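Local coordinates for protein N-acetylneuraminate epimerase (Escherichia coli, PDB 2UVK) that accelerates the interconversion of the alpha and beta anomers of the sialic acid N-acetylneuraminate as a homodimeric Kelch-repeat beta-propeller enzyme, at residues B[118-123]-B[172-177]. Sequence-based numbering, arbitrary orientation. Where two conformers were deposited one is given.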
# COMPACT_ATOMS: atom_id res chain seq x y z
N ASN B 118 4.01 24.41 2.44
CA ASN B 118 5.42 24.71 2.20
C ASN B 118 5.97 24.17 0.88
O ASN B 118 7.03 23.53 0.84
CB ASN B 118 6.28 24.22 3.38
CG ASN B 118 5.94 24.92 4.71
OD1 ASN B 118 6.27 24.41 5.78
ND2 ASN B 118 5.27 26.05 4.63
N GLY B 119 5.24 24.44 -0.20
CA GLY B 119 5.70 24.17 -1.56
C GLY B 119 5.62 22.72 -2.00
O GLY B 119 6.17 22.36 -3.04
N LYS B 120 4.95 21.89 -1.21
CA LYS B 120 4.85 20.45 -1.50
C LYS B 120 3.38 20.05 -1.51
O LYS B 120 2.56 20.66 -0.82
CB LYS B 120 5.60 19.63 -0.46
CG LYS B 120 7.13 19.85 -0.49
CD LYS B 120 7.83 19.36 0.74
CE LYS B 120 9.34 19.68 0.65
NZ LYS B 120 10.14 18.99 1.68
N ALA B 121 3.07 19.01 -2.28
CA ALA B 121 1.72 18.46 -2.28
C ALA B 121 1.66 17.30 -1.31
O ALA B 121 2.42 16.36 -1.42
CB ALA B 121 1.33 18.00 -3.67
N TYR B 122 0.75 17.40 -0.35
CA TYR B 122 0.57 16.38 0.67
C TYR B 122 -0.70 15.61 0.35
O TYR B 122 -1.73 16.20 0.03
CB TYR B 122 0.43 17.04 2.03
CG TYR B 122 1.73 17.49 2.64
CD1 TYR B 122 2.34 16.77 3.65
CD2 TYR B 122 2.36 18.64 2.20
CE1 TYR B 122 3.55 17.19 4.24
CE2 TYR B 122 3.56 19.04 2.74
CZ TYR B 122 4.16 18.30 3.74
OH TYR B 122 5.35 18.76 4.31
N VAL B 123 -0.60 14.29 0.49
CA VAL B 123 -1.68 13.34 0.12
C VAL B 123 -1.93 12.38 1.27
O VAL B 123 -1.00 11.85 1.87
CB VAL B 123 -1.27 12.52 -1.13
CG1 VAL B 123 -2.31 11.45 -1.43
CG2 VAL B 123 -1.04 13.45 -2.34
N SER B 172 4.26 13.15 0.90
CA SER B 172 4.54 14.46 0.31
C SER B 172 5.27 14.30 -1.02
O SER B 172 6.22 13.53 -1.15
CB SER B 172 5.32 15.37 1.27
OG SER B 172 6.61 14.88 1.56
N PHE B 173 4.76 15.03 -2.01
CA PHE B 173 5.32 15.10 -3.35
C PHE B 173 6.01 16.45 -3.49
O PHE B 173 5.38 17.49 -3.28
CB PHE B 173 4.20 14.96 -4.38
CG PHE B 173 4.60 15.34 -5.79
CD1 PHE B 173 5.23 14.44 -6.62
CD2 PHE B 173 4.32 16.61 -6.28
CE1 PHE B 173 5.58 14.78 -7.93
CE2 PHE B 173 4.67 16.93 -7.58
CZ PHE B 173 5.30 16.02 -8.38
N ASP B 174 7.29 16.43 -3.88
CA ASP B 174 8.08 17.66 -4.07
C ASP B 174 8.18 17.94 -5.56
O ASP B 174 8.82 17.18 -6.28
CB ASP B 174 9.46 17.50 -3.44
CG ASP B 174 10.30 18.80 -3.51
OD1 ASP B 174 9.88 19.72 -4.22
OD2 ASP B 174 11.35 18.86 -2.85
N PRO B 175 7.55 19.03 -6.06
CA PRO B 175 7.57 19.28 -7.50
C PRO B 175 8.98 19.44 -8.11
O PRO B 175 9.18 19.16 -9.29
CB PRO B 175 6.78 20.58 -7.65
CG PRO B 175 6.01 20.72 -6.41
CD PRO B 175 6.78 20.04 -5.33
N SER B 176 9.94 19.86 -7.31
CA SER B 176 11.29 20.09 -7.78
C SER B 176 12.02 18.79 -8.11
O SER B 176 12.76 18.72 -9.09
CB SER B 176 12.06 20.88 -6.74
OG SER B 176 11.43 22.14 -6.53
N THR B 177 11.76 17.74 -7.32
CA THR B 177 12.43 16.44 -7.48
C THR B 177 11.50 15.41 -8.15
O THR B 177 11.96 14.41 -8.72
CB THR B 177 12.86 15.88 -6.11
OG1 THR B 177 11.70 15.53 -5.36
CG2 THR B 177 13.64 16.93 -5.31
O HOH W 1 9.61 22.32 -3.40
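Strands 120-125 and 169-174, the two middle strands of a propeller blade, run antiparallel here, and Ala121 faces Phe173 in a hydrogen-bonded pair. Phe173 N gives an almost straight bond to Ala121 O (2.8 Å, 174° at the hydrogen), and Ala121 N returns one to Phe173 O at 2.9 Å; both donors lie in the plane of the carbonyl they meet. Ala121 O also receives a CA-H...O contact from Ser172 CA. On the Ala121 and Phe173 face, the methyl CB of Ala121 meets the edge of the Phe173 ring at CD2, 4.2 Å away. A chi1 of 166° sets this ring beside the carbonyl carbon of Phe173, and it reaches Trp180 and, edge-to-face, Phe71 of the preceding blade. On the other face, in the non-hydrogen-bonded pair, Ser172 CB sits over the Tyr122 ring in a CH-pi contact, 4.0 Å from its centroid and displaced toward the rim at CE1. Beyond the paired residues, Pro175 CD packs against Gly119 O at 3.3 Å. Asp174 OD1 accepts Ser176 N from above the carboxylate plane, forming an Asx turn, and a water oxygen lies 2.7 Å from Asp174 OD1. The extended Lys120 chain brings CE to 4.1 Å from Asp174 OD2 while NZ stays 4.7 Å off, so the opposite charges probably attract without a direct bond. Such pairing is typical of the four-stranded antiparallel blade of a Kelch beta-propeller.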